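Local coordinates for sortase SrtE1 (Streptomyces coelicolor, PDB 5CUW), which attaches surface proteins to the cell wall as a class E sortase, a transpeptidase that cleaves their sorting signals, at residues A[41-46]-A[50-55]; A[69-72]-A[78-81]; A[86-91]-A[144-149]; A[160-165]-A[171-176]. All coordinates share one frame; numbering follows the deposited sequence. Where two conformers were deposited one is given.

Contact 1: A[41-46]-A[50-55]; sequences ALLHIP and VVVPIA
The amide of Leu43 gives Val52 O the shortest bond of this pairing, 2.7 Å from N to O and almost straight, and the carbonyl of Leu43 takes Val52 N in return. Ile45 and Val50 exchange a second pair of bonds, of which the one from Val50 N to Ile45 O is the longer at 3.3 Å. At the other end Ile54 N bonds Ala41 O. Pro53, which has no N-H, stands in the non-hydrogen-bonded place facing Leu42, and the ladder loses nothing by it. CA-H groups fill the intervals, as where Val51 CA meets Leu43 O at 3.3 Å.

The buried face carries Leu43, Ile45, Val52 and Ile54. CG1 of Val52 sits between backbone N and carbonyl carbon (chi1 61°), and this branch touches Leu43 CB at 4.0 Å, while Ile54 CG1 meets the same CB from further along. On the other face Leu42 CD2 lies against Pro53 N at 3.7 Å. Both methyls of Val51 run alongside the ND1-CE1 part of the His44 ring, CG2 coming within 3.6 Å of ND1, and a hydrogen bond from NE2 to Glu117 ties down the far side of that ring. Together the strands 39-45 and 50-56 form a twisted antiparallel beta hairpin, the opening element of the sortase beta barrel.

Contact 2: A[69-72]-A[78-81]; sequences VGHY and KTAM
Where strand 69-71 gives way to loop at Tyr72, the returning segment 78-81 comes alongside it, and the CA atoms of Tyr72 and Lys78 stand 5.2 Å apart. No ladder forms between the two segments. A single carbonyl does the backbone work: Tyr72 O accepts Thr79 N at 3.2 Å and also receives a CA-H contact from Lys78 CA at 3.4 Å.

The side chain that carries the contact is His71. With CG anti to the backbone N (chi1 174°), its ring extends toward the loop and brings NE2 to Thr79 OG1 at 2.9 Å. The hydroxyl lies at the ring edge, near the ring plane, and either partner could be the donor. A second, weak bond runs from NE2 to Thr79 O. Thr79 OG1 is also bonded to Gly90 N, and His71 ND1 to Glu56, which fixes the rotation of the imidazole from both nitrogens and would be expected to polarise it. The bent chain of Met81 sets SD 4.3 Å from the centroid of the His71 ring, 34° off its normal, an oblique sulfur-aromatic contact. Tyr72 sends its ring away from the loop, leaving CB to meet Thr79 CG2 at 4.2 Å, and its hydroxyl bonds Thr161. The contact thus joins the end of strand 69-71 to the loop that follows, beside Tyr72, the probable substrate-recognition residue of this sortase.

Contact 3: A[86-91]-A[144-149]; sequences AGNFGL and PVPKQS
Asn88 meets the loop 144-149 at two points, the backbone of Pro144 and the ring of Pro146, and these three residues account for most of the buried surface. Its side chain leaves strand 87-92 toward the loop. CB rests near Pro144 O at 3.6 Å and near Pro144 CA at 4.0 Å, whereas the bond to CB of Pro144 points away from the strand, and the backbone does the touching. The same carbonyl oxygen lies 4.1 Å from Gly87 C, so the strand presents both a backbone and a side-chain surface to it.

Further out, the carboxamide of Asn88 crosses the Pro146 ring at a slant. The torsions place it there: CG is anti to the backbone N, and a chi2 of 2° turns OD1 back beside CA, making ND2 the leading atom. ND2 approaches Pro146 CB at 3.6 Å, with CG and CD of that ring only slightly more distant. No hydrogen bond joins the two segments. The amide finds its partners just beyond them, OD1 at the hydroxyl of Thr159 on the adjoining strand and ND2 at the carbonyl of Asp143, directly before Pro144. Pro146 also starts a type II beta turn that ends at Ser149, and its ring packs on Tyr157 and Trp176 of the sheet.

Chemically, then, this is a van der Waals contact around a buried polar group. Because the neighbouring strand 156-164 and the loop each supply one of the bonds that hold the Asn88 amide, its orientation is fixed, and its nitrogen can lie against proline carbons while bonded elsewhere.

Contact 4: A[160-165]-A[171-176]; sequences LTTCTP and YRMIVW
Cys163 and Arg172 face each other across a non-hydrogen-bonded pair of the antiparallel beta hairpin that carries the sortase active site; both are assigned, by inference, as catalytic. The sulfur of Cys163 lies over one face of the Arg172 guanidinium, offset toward its rim, with SG 3.7 Å from NH1. A bend at chi2 (-69°) folds the arginine chain back past Thr162 O, which CD approaches at 3.5 Å.

Deeper in the hairpin, Thr161 and Ile174 lie side by side and point the same way, Thr161 CG2 meeting Ile174 CD1 at 3.7 Å. Thr162 and Met173 run alongside each other on the other face. At the outer end Thr164 and Tyr171 are turned aslant: Thr164 CG2 packs on Tyr171 CB at 3.8 Å, and Thr164 O sits near the plane of the tyrosine ring, at its edge. Six backbone bonds lock this register, with Leu160 N to Val175 O and Tyr171 N to Thr164 O both at 2.8 Å.

NH1 of the guanidinium is held by two carbonyls. It is bonded to Ser169 O and, at 3.0 Å, to Tyr171 O, which lies almost in the guanidinium plane; Thr164 N reaches that same Tyr171 oxygen from the opposite face of its carbonyl.

Each contact includes at least one strand of the same sheet, and the four follow one another along the chain. Contact 1 passes into contact 2 through strand pairing, with Ala55 N 2.9 Å from Val69 O, and Ile54 extends from contact 1 to pack on Phe89 and Leu91 of segment 86-91. Strand 87-92 of contact 3 pairs with strand 156-164 of contact 4, where Leu91 O meets Thr161 N at 2.8 Å, while Trp176 of contact 4 lies against the 144-149 loop. Contacts 2 and 4 meet beside the probable active site: Tyr72 OH is 2.7 Å from Thr161 OG1, and the Tyr72 side chain lies about 6 Å from that of Arg172 and about 9 Å from that of Cys163.

Contact 1: A[41-46]-A[50-55]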
loop_
_atom_site.group_PDB
_atom_site.type_symbol
_atom_site.label_atom_id
_atom_site.label_comp_id
_atom_site.label_asym_id
_atom_site.label_seq_id
_atom_site.Cartn_x
_atom_site.Cartn_y
_atom_site.Cartn_z
ATOM N N ALA A 41 -2.129 5.699 -10.545
ATOM C CA ALA A 41 -2.512 4.305 -10.623
ATOM C C ALA A 41 -3.784 4.072 -9.833
ATOM O O ALA A 41 -4.288 4.990 -9.191
ATOM C CB ALA A 41 -1.387 3.414 -10.107
ATOM N N LEU A 42 -4.300 2.847 -9.900
ATOM C CA LEU A 42 -5.466 2.437 -9.108
ATOM C C LEU A 42 -5.095 1.248 -8.221
ATOM O O LEU A 42 -4.471 0.294 -8.687
ATOM C CB LEU A 42 -6.645 2.064 -10.008
ATOM C CG LEU A 42 -7.652 3.142 -10.419
ATOM C CD1 LEU A 42 -8.676 2.545 -11.370
ATOM C CD2 LEU A 42 -8.351 3.735 -9.199
ATOM N N LEU A 43 -5.474 1.308 -6.947
ATOM C CA LEU A 43 -5.273 0.181 -6.037
ATOM C C LEU A 43 -6.584 -0.594 -5.854
ATOM O O LEU A 43 -7.613 0.006 -5.544
ATOM C CB LEU A 43 -4.770 0.661 -4.688
ATOM C CG LEU A 43 -4.419 -0.435 -3.675
ATOM C CD1 LEU A 43 -3.116 -1.117 -4.078
ATOM C CD2 LEU A 43 -4.311 0.144 -2.267
ATOM N N HIS A 44 -6.541 -1.912 -6.051
ATOM C CA HIS A 44 -7.717 -2.763 -5.880
ATOM C C HIS A 44 -7.476 -3.738 -4.739
ATOM O O HIS A 44 -6.456 -4.412 -4.711
ATOM C CB HIS A 44 -8.042 -3.568 -7.145
ATOM C CG HIS A 44 -8.233 -2.743 -8.380
ATOM N ND1 HIS A 44 -9.475 -2.505 -8.931
ATOM C CD2 HIS A 44 -7.338 -2.132 -9.194
ATOM C CE1 HIS A 44 -9.337 -1.770 -10.022
ATOM N NE2 HIS A 44 -8.052 -1.528 -10.202
ATOM N N ILE A 45 -8.418 -3.827 -3.809
ATOM C CA ILE A 45 -8.372 -4.880 -2.794
ATOM C C ILE A 45 -9.753 -5.519 -2.777
ATOM O O ILE A 45 -10.637 -5.085 -2.035
ATOM C CB ILE A 45 -7.989 -4.349 -1.394
ATOM C CG1 ILE A 45 -6.831 -3.353 -1.496
ATOM C CG2 ILE A 45 -7.587 -5.495 -0.457
ATOM C CD1 ILE A 45 -6.418 -2.776 -0.170
ATOM N N PRO A 46 -9.943 -6.550 -3.619
ATOM C CA PRO A 46 -11.232 -7.209 -3.856
ATOM C C PRO A 46 -11.918 -7.703 -2.586
ATOM O O PRO A 46 -13.137 -7.624 -2.508
ATOM C CB PRO A 46 -10.855 -8.387 -4.762
ATOM C CG PRO A 46 -9.674 -7.893 -5.512
ATOM C CD PRO A 46 -8.896 -7.060 -4.524
ATOM N N VAL A 50 -12.525 -2.439 -2.214
ATOM C CA VAL A 50 -11.793 -1.186 -2.315
ATOM C C VAL A 50 -11.244 -0.990 -3.730
ATOM O O VAL A 50 -10.564 -1.862 -4.266
ATOM C CB VAL A 50 -10.630 -1.133 -1.292
ATOM C CG1 VAL A 50 -9.593 -0.085 -1.696
ATOM C CG2 VAL A 50 -11.163 -0.854 0.101
ATOM N N VAL A 51 -11.575 0.146 -4.331
ATOM C CA VAL A 51 -10.893 0.622 -5.536
ATOM C C VAL A 51 -10.585 2.097 -5.305
ATOM O O VAL A 51 -11.492 2.886 -5.027
ATOM C CB VAL A 51 -11.725 0.443 -6.813
ATOM C CG1 VAL A 51 -10.940 0.972 -8.031
ATOM C CG2 VAL A 51 -12.080 -1.010 -7.013
ATOM N N VAL A 52 -9.312 2.472 -5.396
ATOM C CA VAL A 52 -8.921 3.800 -4.948
ATOM C C VAL A 52 -7.654 4.267 -5.653
ATOM O O VAL A 52 -6.715 3.494 -5.842
ATOM C CB VAL A 52 -8.726 3.828 -3.422
ATOM C CG1 VAL A 52 -7.602 2.856 -2.974
ATOM C CG2 VAL A 52 -8.464 5.248 -2.934
ATOM N N PRO A 53 -7.633 5.538 -6.061
ATOM C CA PRO A 53 -6.473 6.006 -6.823
ATOM C C PRO A 53 -5.257 6.172 -5.925
ATOM O O PRO A 53 -5.402 6.483 -4.736
ATOM C CB PRO A 53 -6.937 7.354 -7.392
ATOM C CG PRO A 53 -8.467 7.375 -7.194
ATOM C CD PRO A 53 -8.683 6.567 -5.956
ATOM N N ILE A 54 -4.077 5.950 -6.491
ATOM C CA ILE A 54 -2.811 6.231 -5.818
ATOM C C ILE A 54 -2.224 7.516 -6.378
ATOM O O ILE A 54 -2.165 7.689 -7.596
ATOM C CB ILE A 54 -1.776 5.087 -6.001
ATOM C CG1 ILE A 54 -2.376 3.724 -5.644
ATOM C CG2 ILE A 54 -0.499 5.370 -5.187
ATOM C CD1 ILE A 54 -1.404 2.568 -5.873
ATOM N N ALA A 55 -1.813 8.430 -5.507
ATOM C CA ALA A 55 -1.185 9.660 -5.968
ATOM C C ALA A 55 0.223 9.756 -5.399
ATOM O O ALA A 55 0.564 9.056 -4.462
ATOM C CB ALA A 55 -2.009 10.871 -5.573
#

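Contact 2: A[69-72]-A[78-81]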
loop_
_atom_site.group_PDB
_atom_site.type_symbol
_atom_site.label_atom_id
_atom_site.label_comp_id
_atom_site.label_asym_id
_atom_site.label_seq_id
_atom_site.Cartn_x
_atom_site.Cartn_y
_atom_site.Cartn_z
ATOM N N VAL A 69 -5.042 7.160 -1.859
ATOM C CA VAL A 69 -3.945 6.680 -1.049
ATOM C C VAL A 69 -2.665 7.250 -1.638
ATOM O O VAL A 69 -2.604 7.548 -2.834
ATOM C CB VAL A 69 -3.854 5.144 -0.954
ATOM C CG1 VAL A 69 -5.137 4.565 -0.381
ATOM C CG2 VAL A 69 -3.508 4.510 -2.288
ATOM N N GLY A 70 -1.668 7.423 -0.776
ATOM C CA GLY A 70 -0.458 8.139 -1.130
ATOM C C GLY A 70 0.774 7.271 -1.144
ATOM O O GLY A 70 1.006 6.464 -0.232
ATOM N N HIS A 71 1.565 7.444 -2.197
ATOM C CA HIS A 71 2.871 6.810 -2.317
ATOM C C HIS A 71 3.938 7.636 -1.596
ATOM O O HIS A 71 4.144 8.806 -1.917
ATOM C CB HIS A 71 3.228 6.637 -3.800
ATOM C CG HIS A 71 4.613 6.116 -4.042
ATOM N ND1 HIS A 71 5.485 6.711 -4.931
ATOM C CD2 HIS A 71 5.277 5.059 -3.513
ATOM C CE1 HIS A 71 6.622 6.036 -4.946
ATOM N NE2 HIS A 71 6.525 5.032 -4.091
ATOM N N TYR A 72 4.618 7.035 -0.625
ATOM C CA TYR A 72 5.655 7.765 0.114
ATOM C C TYR A 72 6.710 8.237 -0.880
ATOM O O TYR A 72 7.315 7.415 -1.568
ATOM C CB TYR A 72 6.286 6.895 1.200
ATOM C CG TYR A 72 5.419 6.686 2.432
ATOM C CD1 TYR A 72 4.531 5.625 2.509
ATOM C CD2 TYR A 72 5.509 7.546 3.520
ATOM C CE1 TYR A 72 3.759 5.414 3.644
ATOM C CE2 TYR A 72 4.732 7.348 4.652
ATOM C CZ TYR A 72 3.860 6.282 4.702
ATOM O OH TYR A 72 3.092 6.079 5.817
ATOM N N LYS A 78 11.125 8.150 0.176
ATOM C CA LYS A 78 10.700 7.729 -1.151
ATOM C C LYS A 78 10.957 6.250 -1.364
ATOM O O LYS A 78 12.074 5.776 -1.197
ATOM C CB LYS A 78 11.407 8.529 -2.243
ATOM C CG LYS A 78 10.880 8.200 -3.631
ATOM C CD LYS A 78 11.076 9.365 -4.595
ATOM C CE LYS A 78 10.270 9.144 -5.865
ATOM N NZ LYS A 78 10.493 10.221 -6.863
ATOM N N THR A 79 9.929 5.515 -1.750
ATOM C CA THR A 79 10.092 4.086 -1.944
ATOM C C THR A 79 10.123 3.737 -3.430
ATOM O O THR A 79 9.801 4.568 -4.292
ATOM C CB THR A 79 8.957 3.288 -1.268
ATOM O OG1 THR A 79 7.728 3.548 -1.942
ATOM C CG2 THR A 79 8.822 3.652 0.224
ATOM N N ALA A 80 10.489 2.492 -3.721
ATOM C CA ALA A 80 10.512 1.984 -5.090
ATOM C C ALA A 80 9.119 1.962 -5.719
ATOM O O ALA A 80 8.111 1.938 -5.005
ATOM C CB ALA A 80 11.115 0.584 -5.107
ATOM N N MET A 81 9.069 1.971 -7.052
ATOM C CA MET A 81 7.817 1.760 -7.780
ATOM C C MET A 81 7.650 0.269 -8.036
ATOM O O MET A 81 8.620 -0.481 -7.931
ATOM C CB MET A 81 7.807 2.536 -9.100
ATOM C CG MET A 81 7.721 4.052 -8.930
ATOM S SD MET A 81 6.068 4.614 -8.456
ATOM C CE MET A 81 5.191 4.354 -9.997
#

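Contact 3: A[86-91]-A[144-149]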
loop_
_atom_site.group_PDB
_atom_site.type_symbol
_atom_site.label_atom_id
_atom_site.label_comp_id
_atom_site.label_asym_id
_atom_site.label_seq_id
_atom_site.Cartn_x
_atom_site.Cartn_y
_atom_site.Cartn_z
ATOM N N ALA A 86 13.202 -5.027 -7.835
ATOM C CA ALA A 86 13.196 -5.214 -6.396
ATOM C C ALA A 86 12.880 -3.888 -5.739
ATOM O O ALA A 86 13.200 -2.807 -6.272
ATOM C CB ALA A 86 14.534 -5.766 -5.898
ATOM N N GLY A 87 12.243 -3.964 -4.578
ATOM C CA GLY A 87 11.894 -2.765 -3.850
ATOM C C GLY A 87 10.662 -2.941 -2.986
ATOM O O GLY A 87 10.029 -3.995 -2.983
ATOM N N ASN A 88 10.340 -1.899 -2.236
ATOM C CA ASN A 88 9.164 -1.903 -1.373
ATOM C C ASN A 88 8.266 -0.722 -1.718
ATOM O O ASN A 88 8.613 0.419 -1.438
ATOM C CB ASN A 88 9.584 -1.855 0.092
ATOM C CG ASN A 88 8.401 -1.944 1.049
ATOM O OD1 ASN A 88 7.256 -2.087 0.630
ATOM N ND2 ASN A 88 8.682 -1.858 2.344
ATOM N N PHE A 89 7.118 -1.003 -2.329
ATOM C CA PHE A 89 6.184 0.047 -2.767
ATOM C C PHE A 89 5.332 0.445 -1.562
ATOM O O PHE A 89 4.466 -0.301 -1.159
ATOM C CB PHE A 89 5.325 -0.466 -3.940
ATOM C CG PHE A 89 4.378 0.567 -4.548
ATOM C CD1 PHE A 89 4.838 1.792 -5.004
ATOM C CD2 PHE A 89 3.026 0.271 -4.701
ATOM C CE1 PHE A 89 3.959 2.721 -5.588
ATOM C CE2 PHE A 89 2.138 1.189 -5.284
ATOM C CZ PHE A 89 2.605 2.411 -5.721
ATOM N N GLY A 90 5.605 1.608 -0.977
ATOM C CA GLY A 90 4.951 2.012 0.263
ATOM C C GLY A 90 3.779 2.965 0.067
ATOM O O GLY A 90 3.881 3.941 -0.681
ATOM N N LEU A 91 2.669 2.679 0.748
ATOM C CA LEU A 91 1.426 3.443 0.582
ATOM C C LEU A 91 0.752 3.756 1.915
ATOM O O LEU A 91 0.757 2.929 2.831
ATOM C CB LEU A 91 0.445 2.677 -0.296
ATOM C CG LEU A 91 0.924 2.276 -1.686
ATOM C CD1 LEU A 91 -0.045 1.274 -2.229
ATOM C CD2 LEU A 91 1.010 3.493 -2.601
ATOM N N PRO A 144 13.623 -0.982 1.953
ATOM C CA PRO A 144 13.520 -1.893 0.808
ATOM C C PRO A 144 13.221 -3.345 1.216
ATOM O O PRO A 144 12.439 -4.022 0.535
ATOM C CB PRO A 144 14.895 -1.767 0.155
ATOM C CG PRO A 144 15.253 -0.339 0.406
ATOM C CD PRO A 144 14.778 -0.076 1.822
ATOM N N VAL A 145 13.846 -3.811 2.296
ATOM C CA VAL A 145 13.457 -5.066 2.943
ATOM C C VAL A 145 12.881 -4.676 4.294
ATOM O O VAL A 145 13.626 -4.470 5.246
ATOM C CB VAL A 145 14.639 -6.042 3.120
ATOM C CG1 VAL A 145 14.172 -7.324 3.807
ATOM C CG2 VAL A 145 15.270 -6.376 1.778
ATOM N N PRO A 146 11.546 -4.550 4.370
ATOM C CA PRO A 146 10.880 -3.888 5.497
ATOM C C PRO A 146 11.153 -4.557 6.829
ATOM O O PRO A 146 10.986 -5.776 6.962
ATOM C CB PRO A 146 9.392 -3.981 5.136
ATOM C CG PRO A 146 9.294 -5.111 4.184
ATOM C CD PRO A 146 10.582 -5.083 3.398
ATOM N N LYS A 147 11.560 -3.757 7.807
ATOM C CA LYS A 147 11.840 -4.269 9.141
ATOM C C LYS A 147 10.557 -4.789 9.750
ATOM O O LYS A 147 9.490 -4.207 9.536
ATOM C CB LYS A 147 12.446 -3.188 10.039
ATOM N N GLN A 148 10.678 -5.885 10.495
ATOM C CA GLN A 148 9.565 -6.495 11.223
ATOM C C GLN A 148 8.584 -7.269 10.333
ATOM O O GLN A 148 7.635 -7.867 10.833
ATOM C CB GLN A 148 8.813 -5.425 12.030
ATOM C CG GLN A 148 9.563 -5.021 13.297
ATOM C CD GLN A 148 8.869 -3.940 14.092
ATOM O OE1 GLN A 148 9.148 -2.760 13.921
ATOM N NE2 GLN A 148 7.972 -4.339 14.982
ATOM N N SER A 149 8.818 -7.276 9.022
ATOM C CA SER A 149 7.942 -8.002 8.102
ATOM C C SER A 149 8.186 -9.509 8.112
ATOM O O SER A 149 7.306 -10.284 7.732
ATOM C CB SER A 149 8.131 -7.486 6.677
ATOM O OG SER A 149 9.489 -7.643 6.289
#

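Contact 4: A[160-165]-A[171-176]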
loop_
_atom_site.group_PDB
_atom_site.type_symbol
_atom_site.label_atom_id
_atom_site.label_comp_id
_atom_site.label_asym_id
_atom_site.label_seq_id
_atom_site.Cartn_x
_atom_site.Cartn_y
_atom_site.Cartn_z
ATOM N N LEU A 160 1.310 -1.326 3.227
ATOM C CA LEU A 160 0.154 -0.455 3.460
ATOM C C LEU A 160 0.185 0.053 4.900
ATOM O O LEU A 160 0.297 -0.746 5.833
ATOM C CB LEU A 160 -1.161 -1.195 3.202
ATOM C CG LEU A 160 -1.335 -2.047 1.944
ATOM C CD1 LEU A 160 -2.741 -2.687 1.956
ATOM C CD2 LEU A 160 -1.098 -1.248 0.655
ATOM N N THR A 161 0.086 1.371 5.087
ATOM C CA THR A 161 0.120 1.949 6.438
ATOM C C THR A 161 -1.137 2.766 6.721
ATOM O O THR A 161 -1.617 3.488 5.851
ATOM C CB THR A 161 1.376 2.847 6.644
ATOM O OG1 THR A 161 1.203 4.110 5.974
ATOM C CG2 THR A 161 2.610 2.165 6.091
ATOM N N THR A 162 -1.687 2.646 7.928
ATOM C CA THR A 162 -2.843 3.452 8.300
ATOM C C THR A 162 -2.802 3.692 9.803
ATOM O O THR A 162 -1.914 3.189 10.482
ATOM C CB THR A 162 -4.170 2.766 7.900
ATOM O OG1 THR A 162 -5.259 3.696 8.013
ATOM C CG2 THR A 162 -4.427 1.551 8.792
ATOM N N CYS A 163 -3.752 4.458 10.325
ATOM C CA CYS A 163 -3.783 4.741 11.758
ATOM C C CYS A 163 -4.551 3.686 12.553
ATOM O O CYS A 163 -5.436 3.013 12.031
ATOM C CB CYS A 163 -4.394 6.115 12.014
ATOM S SG CYS A 163 -3.440 7.482 11.322
ATOM N N THR A 164 -4.204 3.554 13.827
ATOM C CA THR A 164 -4.915 2.655 14.734
ATOM C C THR A 164 -4.700 3.142 16.164
ATOM O O THR A 164 -3.632 3.684 16.474
ATOM C CB THR A 164 -4.431 1.191 14.569
ATOM O OG1 THR A 164 -5.422 0.287 15.069
ATOM C CG2 THR A 164 -3.096 0.954 15.288
ATOM N N PRO A 165 -5.712 2.980 17.038
ATOM C CA PRO A 165 -7.040 2.410 16.769
ATOM C C PRO A 165 -7.901 3.344 15.938
ATOM O O PRO A 165 -7.456 4.439 15.587
ATOM C CB PRO A 165 -7.638 2.239 18.172
ATOM C CG PRO A 165 -7.012 3.338 18.958
ATOM C CD PRO A 165 -5.597 3.444 18.432
ATOM N N TYR A 171 -1.363 5.205 17.075
ATOM C CA TYR A 171 -0.398 4.255 16.552
ATOM C C TYR A 171 -0.603 4.066 15.063
ATOM O O TYR A 171 -1.491 4.673 14.464
ATOM C CB TYR A 171 -0.517 2.899 17.260
ATOM C CG TYR A 171 -0.234 2.916 18.743
ATOM C CD1 TYR A 171 1.057 3.080 19.229
ATOM C CD2 TYR A 171 -1.258 2.727 19.658
ATOM C CE1 TYR A 171 1.310 3.077 20.587
ATOM C CE2 TYR A 171 -1.015 2.723 21.009
ATOM C CZ TYR A 171 0.264 2.900 21.472
ATOM O OH TYR A 171 0.485 2.891 22.826
ATOM N N ARG A 172 0.211 3.199 14.472
ATOM C CA ARG A 172 0.033 2.835 13.078
ATOM C C ARG A 172 -0.134 1.328 12.919
ATOM O O ARG A 172 0.393 0.558 13.713
ATOM C CB ARG A 172 1.215 3.304 12.244
ATOM C CG ARG A 172 1.485 4.786 12.327
ATOM C CD ARG A 172 0.392 5.589 11.639
ATOM N NE ARG A 172 0.696 7.015 11.675
ATOM C CZ ARG A 172 0.245 7.849 12.604
ATOM N NH1 ARG A 172 -0.548 7.407 13.572
ATOM N NH2 ARG A 172 0.581 9.128 12.558
ATOM N N MET A 173 -0.874 0.929 11.886
ATOM C CA MET A 173 -1.053 -0.476 11.530
ATOM C C MET A 173 -0.436 -0.709 10.161
ATOM O O MET A 173 -0.691 0.059 9.229
ATOM C CB MET A 173 -2.547 -0.845 11.524
ATOM C CG MET A 173 -2.876 -2.107 10.740
ATOM S SD MET A 173 -4.596 -2.629 10.989
ATOM C CE MET A 173 -5.491 -1.208 10.368
ATOM N N ILE A 174 0.364 -1.756 10.032
ATOM C CA ILE A 174 1.097 -2.031 8.797
ATOM C C ILE A 174 0.732 -3.404 8.218
ATOM O O ILE A 174 0.744 -4.405 8.928
ATOM C CB ILE A 174 2.621 -1.989 9.040
ATOM C CG1 ILE A 174 2.993 -0.835 9.978
ATOM C CG2 ILE A 174 3.388 -1.939 7.726
ATOM C CD1 ILE A 174 2.670 0.531 9.447
ATOM N N VAL A 175 0.420 -3.449 6.931
ATOM C CA VAL A 175 0.184 -4.716 6.244
ATOM C C VAL A 175 1.164 -4.841 5.064
ATOM O O VAL A 175 1.308 -3.895 4.299
ATOM C CB VAL A 175 -1.271 -4.804 5.754
ATOM C CG1 VAL A 175 -1.480 -6.014 4.868
ATOM C CG2 VAL A 175 -2.218 -4.811 6.940
ATOM N N TRP A 176 1.853 -5.982 4.949
ATOM C CA TRP A 176 2.809 -6.236 3.853
ATOM C C TRP A 176 2.353 -7.353 2.910
ATOM O O TRP A 176 1.745 -8.343 3.341
ATOM C CB TRP A 176 4.194 -6.634 4.395
ATOM C CG TRP A 176 4.928 -5.602 5.222
ATOM C CD1 TRP A 176 5.641 -4.519 4.747
ATOM C CD2 TRP A 176 5.094 -5.591 6.650
ATOM N NE1 TRP A 176 6.199 -3.829 5.797
ATOM C CE2 TRP A 176 5.883 -4.462 6.972
ATOM C CE3 TRP A 176 4.642 -6.415 7.687
ATOM C CZ2 TRP A 176 6.228 -4.141 8.282
ATOM C CZ3 TRP A 176 4.985 -6.093 8.990
ATOM C CH2 TRP A 176 5.771 -4.966 9.276
#